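Local structure of alpha-1,3-glucanase (Streptomyces thermodiastaticus, 7C7D) at residues R166-R171 and G265-V270; V476-S481 and F504-G509. The protein catalyses the hydrolysis of alpha-1,3-glucan as a thermostable glycoside hydrolase of family GH87. One frame throughout, in Å; residues are numbered along the deposited sequence.

Interaction 1: residues R166-R171 and G265-V270; sequences RLLLGR and GSWYSV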
loop_
_atom_site.group_PDB
_atom_site.type_symbol
_atom_site.label_atom_id
_atom_site.label_comp_id
_atom_site.label_asym_id
_atom_site.label_seq_id
_atom_site.Cartn_x
_atom_site.Cartn_y
_atom_site.Cartn_z
ATOM N N ARG A 166 7.395 -15.234 -6.128
ATOM C CA ARG A 166 8.794 -15.018 -5.787
ATOM C C ARG A 166 9.588 -16.312 -5.872
ATOM O O ARG A 166 9.044 -17.416 -5.788
ATOM C CB ARG A 166 8.955 -14.394 -4.394
ATOM C CG ARG A 166 8.646 -15.335 -3.241
ATOM C CD ARG A 166 8.898 -14.672 -1.888
ATOM N NE ARG A 166 8.617 -15.582 -0.782
ATOM C CZ ARG A 166 8.895 -15.331 0.494
ATOM N NH1 ARG A 166 9.479 -14.193 0.843
ATOM N NH2 ARG A 166 8.602 -16.233 1.422
ATOM N N LEU A 167 10.903 -16.154 -6.004
ATOM C CA LEU A 167 11.799 -17.293 -6.122
ATOM C C LEU A 167 13.200 -16.848 -5.736
ATOM O O LEU A 167 13.672 -15.809 -6.210
ATOM C CB LEU A 167 11.803 -17.785 -7.572
ATOM C CG LEU A 167 12.429 -19.129 -7.934
ATOM C CD1 LEU A 167 12.019 -20.200 -6.940
ATOM C CD2 LEU A 167 12.021 -19.513 -9.346
ATOM N N LEU A 168 13.853 -17.623 -4.875
ATOM C CA LEU A 168 15.294 -17.488 -4.721
ATOM C C LEU A 168 15.956 -18.029 -5.980
ATOM O O LEU A 168 15.591 -19.102 -6.471
ATOM C CB LEU A 168 15.774 -18.281 -3.504
ATOM C CG LEU A 168 15.362 -17.757 -2.125
ATOM C CD1 LEU A 168 15.639 -18.792 -1.042
ATOM C CD2 LEU A 168 16.065 -16.448 -1.803
ATOM N N LEU A 169 16.920 -17.283 -6.521
ATOM C CA LEU A 169 17.510 -17.687 -7.794
ATOM C C LEU A 169 18.472 -18.863 -7.660
ATOM O O LEU A 169 18.779 -19.506 -8.669
ATOM C CB LEU A 169 18.210 -16.505 -8.466
ATOM C CG LEU A 169 17.303 -15.359 -8.923
ATOM C CD1 LEU A 169 18.138 -14.179 -9.398
ATOM C CD2 LEU A 169 16.339 -15.813 -10.008
ATOM N N GLY A 170 18.946 -19.167 -6.452
ATOM C CA GLY A 170 20.018 -20.131 -6.294
ATOM C C GLY A 170 21.347 -19.670 -6.845
ATOM O O GLY A 170 22.306 -20.451 -6.864
ATOM N N ARG A 171 21.420 -18.415 -7.276
ATOM C CA ARG A 171 22.556 -17.792 -7.927
ATOM C C ARG A 171 22.544 -16.350 -7.448
ATOM O O ARG A 171 21.512 -15.843 -7.007
ATOM C CB ARG A 171 22.348 -17.823 -9.448
ATOM C CG ARG A 171 23.588 -17.726 -10.310
ATOM C CD ARG A 171 23.200 -17.255 -11.710
ATOM N NE ARG A 171 24.297 -17.382 -12.665
ATOM C CZ ARG A 171 24.319 -18.240 -13.683
ATOM N NH1 ARG A 171 23.295 -19.056 -13.901
ATOM N NH2 ARG A 171 25.371 -18.276 -14.489
ATOM N N GLY A 265 14.526 -15.368 8.452
ATOM C CA GLY A 265 14.380 -14.546 7.269
ATOM C C GLY A 265 13.077 -14.875 6.576
ATOM O O GLY A 265 12.675 -16.039 6.525
ATOM N N SER A 266 12.405 -13.856 6.038
ATOM C CA SER A 266 11.083 -14.048 5.462
ATOM C C SER A 266 11.088 -14.874 4.180
ATOM O O SER A 266 10.007 -15.226 3.696
ATOM C CB SER A 266 10.428 -12.694 5.212
ATOM O OG SER A 266 11.143 -11.994 4.213
ATOM N N TRP A 267 12.251 -15.176 3.608
ATOM C CA TRP A 267 12.328 -16.088 2.478
ATOM C C TRP A 267 12.588 -17.525 2.905
ATOM O O TRP A 267 12.606 -18.414 2.049
ATOM C CB TRP A 267 13.399 -15.629 1.479
ATOM C CG TRP A 267 13.037 -14.340 0.791
ATOM C CD1 TRP A 267 12.899 -13.106 1.374
ATOM C CD2 TRP A 267 12.756 -14.156 -0.602
ATOM N NE1 TRP A 267 12.557 -12.172 0.426
ATOM C CE2 TRP A 267 12.465 -12.788 -0.793
ATOM C CE3 TRP A 267 12.728 -15.012 -1.710
ATOM C CZ2 TRP A 267 12.156 -12.256 -2.045
ATOM C CZ3 TRP A 267 12.414 -14.479 -2.958
ATOM C CH2 TRP A 267 12.134 -13.113 -3.112
ATOM N N TYR A 268 12.765 -17.775 4.199
ATOM C CA TYR A 268 13.118 -19.099 4.708
ATOM C C TYR A 268 12.122 -19.655 5.709
ATOM O O TYR A 268 11.795 -20.844 5.646
ATOM C CB TYR A 268 14.506 -19.057 5.361
ATOM C CG TYR A 268 15.574 -18.524 4.448
ATOM C CD1 TYR A 268 16.059 -19.282 3.391
ATOM C CD2 TYR A 268 16.090 -17.250 4.631
ATOM C CE1 TYR A 268 17.039 -18.789 2.549
ATOM C CE2 TYR A 268 17.065 -16.750 3.796
ATOM C CZ TYR A 268 17.535 -17.522 2.757
ATOM O OH TYR A 268 18.509 -17.015 1.924
ATOM N N SER A 269 11.658 -18.839 6.653
ATOM C CA SER A 269 10.700 -19.267 7.667
ATOM C C SER A 269 9.327 -18.764 7.249
ATOM O O SER A 269 9.045 -17.567 7.348
ATOM C CB SER A 269 11.092 -18.712 9.033
ATOM O OG SER A 269 12.418 -19.087 9.376
ATOM N N VAL A 270 8.467 -19.674 6.802
ATOM C CA VAL A 270 7.225 -19.304 6.130
ATOM C C VAL A 270 6.048 -19.918 6.878
ATOM O O VAL A 270 5.921 -21.147 6.944
ATOM C CB VAL A 270 7.230 -19.727 4.653
ATOM C CG1 VAL A 270 5.930 -19.304 3.987
ATOM C CG2 VAL A 270 8.424 -19.110 3.931
#
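Leu168 and Trp267 are the residues whose CA atoms come nearest, 7.9 Å apart, so it is side chains that span the gap. This is a domain interface: strand 163-169 of the N-terminal antiparallel beta domain faces the turn leading into strand 269-272, near the start of the parallel beta-helix. Arg166 and Trp267 bury the most surface here. The arginine lies along one face of the indole. Its CD sits 3.7 Å from the centroid of the six-membered ring of Trp267, a CH-pi contact, while its CZ is 4.3 Å from the centroid of the five-membered ring in a cation-pi pair. The guanidinium plane is inclined 35° to the indole, so this is no flat stack. CG of Arg166 stands between the backbone N and the carbonyl carbon (chi1 72°), and from there the extended chain carries the guanidinium over the five-membered ring, with its outer nitrogens reaching the carbonyl oxygen of Ser266. Both terminal nitrogens bond to that one oxygen: Arg166 NH2 donates to Ser266 O at 2.9 Å, in the carbonyl plane, and Arg166 NH1 reaches Ser266 O at 3.1 Å from above that plane. Trp323, on strand 323-325 of the beta-helix, makes a second cation-pi contact with Arg166 and meets Trp267 edge-to-face. A leucine in place of Arg166 would probably leave Ser266 O without these two donors and the indole without its cation. Beside this, Leu168 CD2 packs 3.6 Å from Trp267 CE3. Its other branch meets Tyr268, with Leu168 CD1 3.9 Å from Tyr268 CE1; the tyrosine hydroxyl bonds to Ser199 O. At the guanidinium edge, near its plane, Val270 CG2 comes within 3.8 Å of Arg166 NH2.

Interaction 2: residues V476-S481 and F504-G509; sequences VDSYDS and FVSGGG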
loop_
_atom_site.group_PDB
_atom_site.type_symbol
_atom_site.label_atom_id
_atom_site.label_comp_id
_atom_site.label_asym_id
_atom_site.label_seq_id
_atom_site.Cartn_x
_atom_site.Cartn_y
_atom_site.Cartn_z
ATOM N N VAL A 476 -7.731 17.185 0.573
ATOM C CA VAL A 476 -8.230 17.500 1.905
ATOM C C VAL A 476 -9.744 17.548 1.788
ATOM O O VAL A 476 -10.285 18.291 0.956
ATOM C CB VAL A 476 -7.663 18.824 2.443
ATOM C CG1 VAL A 476 -8.192 19.088 3.849
ATOM C CG2 VAL A 476 -6.140 18.794 2.433
ATOM N N ASP A 477 -10.428 16.745 2.606
ATOM C CA ASP A 477 -11.833 16.407 2.384
ATOM C C ASP A 477 -12.619 16.629 3.674
ATOM O O ASP A 477 -12.560 15.815 4.599
ATOM C CB ASP A 477 -11.903 14.958 1.920
ATOM C CG ASP A 477 -13.258 14.562 1.367
ATOM O OD1 ASP A 477 -14.263 15.261 1.630
ATOM O OD2 ASP A 477 -13.309 13.513 0.672
ATOM N N SER A 478 -13.375 17.726 3.734
ATOM C CA SER A 478 -14.185 18.062 4.906
ATOM C C SER A 478 -15.542 17.348 4.854
ATOM O O SER A 478 -16.612 17.958 4.922
ATOM C CB SER A 478 -14.372 19.570 4.953
ATOM O OG SER A 478 -14.925 20.006 3.722
ATOM N N TYR A 479 -15.487 16.015 4.755
ATOM C CA TYR A 479 -16.655 15.252 4.321
ATOM C C TYR A 479 -17.822 15.382 5.301
ATOM O O TYR A 479 -18.921 15.805 4.924
ATOM C CB TYR A 479 -16.252 13.794 4.098
ATOM C CG TYR A 479 -17.277 12.961 3.358
ATOM C CD1 TYR A 479 -18.489 12.613 3.953
ATOM C CD2 TYR A 479 -17.027 12.500 2.072
ATOM C CE1 TYR A 479 -19.422 11.852 3.284
ATOM C CE2 TYR A 479 -17.960 11.726 1.396
ATOM C CZ TYR A 479 -19.157 11.412 2.011
ATOM O OH TYR A 479 -20.104 10.647 1.364
ATOM N N ASP A 480 -17.616 15.006 6.561
ATOM C CA ASP A 480 -18.688 15.082 7.548
ATOM C C ASP A 480 -18.541 16.238 8.527
ATOM O O ASP A 480 -19.457 16.470 9.327
ATOM C CB ASP A 480 -18.834 13.752 8.303
ATOM C CG ASP A 480 -19.442 12.664 7.434
ATOM O OD1 ASP A 480 -20.596 12.840 6.982
ATOM O OD2 ASP A 480 -18.755 11.649 7.186
ATOM N N SER A 481 -17.433 16.975 8.477
ATOM C CA SER A 481 -17.245 18.134 9.337
ATOM C C SER A 481 -16.109 18.979 8.778
ATOM O O SER A 481 -15.273 18.501 8.010
ATOM C CB SER A 481 -16.970 17.733 10.793
ATOM O OG SER A 481 -15.743 17.033 10.915
ATOM N N PHE A 504 -9.395 20.192 -2.880
ATOM C CA PHE A 504 -10.019 20.604 -1.631
ATOM C C PHE A 504 -11.517 20.463 -1.829
ATOM O O PHE A 504 -12.088 21.074 -2.734
ATOM C CB PHE A 504 -9.593 22.032 -1.282
ATOM C CG PHE A 504 -8.106 22.191 -1.284
ATOM C CD1 PHE A 504 -7.344 21.611 -0.291
ATOM C CD2 PHE A 504 -7.457 22.823 -2.329
ATOM C CE1 PHE A 504 -5.965 21.705 -0.304
ATOM C CE2 PHE A 504 -6.081 22.918 -2.353
ATOM C CZ PHE A 504 -5.332 22.367 -1.332
ATOM N N VAL A 505 -12.146 19.604 -1.032
ATOM C CA VAL A 505 -13.505 19.184 -1.328
ATOM C C VAL A 505 -14.221 18.909 -0.016
ATOM O O VAL A 505 -13.600 18.575 0.995
ATOM C CB VAL A 505 -13.491 17.951 -2.268
ATOM C CG1 VAL A 505 -12.868 16.740 -1.581
ATOM C CG2 VAL A 505 -14.883 17.624 -2.792
ATOM N N SER A 506 -15.539 19.059 -0.033
ATOM C CA SER A 506 -16.399 18.538 1.022
ATOM C C SER A 506 -17.199 17.436 0.335
ATOM O O SER A 506 -18.235 17.686 -0.283
ATOM C CB SER A 506 -17.263 19.640 1.599
ATOM O OG SER A 506 -17.883 19.227 2.803
ATOM N N GLY A 507 -16.681 16.212 0.425
ATOM C CA GLY A 507 -17.029 15.155 -0.512
ATOM C C GLY A 507 -18.442 14.615 -0.400
ATOM O O GLY A 507 -18.883 13.911 -1.317
ATOM N N GLY A 508 -19.148 14.895 0.693
ATOM C CA GLY A 508 -20.521 14.464 0.810
ATOM C C GLY A 508 -21.532 15.478 0.345
ATOM O O GLY A 508 -22.738 15.243 0.468
ATOM N N GLY A 509 -21.080 16.608 -0.196
ATOM C CA GLY A 509 -22.003 17.651 -0.588
ATOM C C GLY A 509 -22.561 18.461 0.558
ATOM O O GLY A 509 -23.511 19.221 0.351
HETATM O O HOH W 1 -19.488 16.990 2.582
#
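Val476 pairs with Phe504, and Asp477 with Val505, in parallel register on neighbouring coils of the beta-helix, where both strands are about to end in loops. Two backbone bonds join them: Val505 N donates to Val476 O at 3.0 Å, and Ser478 N to Val505 O at 2.9 Å. At the strand ends, side chains take over the pairing. Asp477 OD1 accepts from Gly507 N at 2.9 Å, met on its syn side and 23° out of the carboxylate plane, while OD2 forms a salt bridge with Arg475; both carboxylate oxygens are therefore used. Ser506 OG donates to Ser478 O at 2.8 Å, from 54° out of that carbonyl's plane. The hydroxyl is placed there by a first torsion that sets OG opposite the backbone N (chi1 -167°), and it also takes bonds from His512 N and from a water. That water donates to Ser506 OG at 2.8 Å and to Tyr479 O at 2.7 Å, and accepts a weak bond from Gly508 N. Ser478, at the centre of an inverse gamma turn, sends its own OG to His512 O. The type I turn from Ser506 to Gly509 then passes over the ring of Tyr479, with Gly508 CA 3.7 Å from the ring centroid in a CH-pi contact. Glycines fit this approach: a CB on Gly508 would run into Tyr479 CE1, and one on Gly507 into Asp477 OD1 and Tyr479 CD2. On the sheet face of Val476 and Phe504, Val476 CB meets the edge of the phenyl ring at CD1 of Phe504, 3.9 Å away. Phe504 packs on Val514, Val517 and Val519 as well. In their parallel sheet, strands 474-477 and 502-505 are adjacent, flanked by 432-435 and 530-534.

Overall arrangement
Interactions 1 and 2 lie on opposite sides of the chain's centre, about 45 Å apart between centres and about 35 Å between nearest atoms, so neither touches the other. Interaction 1 docks two domains, side chain to backbone and ring; interaction 2 joins successive coils within one of them, toward the C-terminal end of the beta-helix. The calcium ion, held by Glu63, Glu65, Ser88, Gln91 and Asp191, belongs to the N-terminal beta domain. Strand 163-169 of interaction 1 shares an antiparallel sheet with strands 59-63 and 188-196, which carry Glu63 and Asp191. Neither contact includes a calcium ligand.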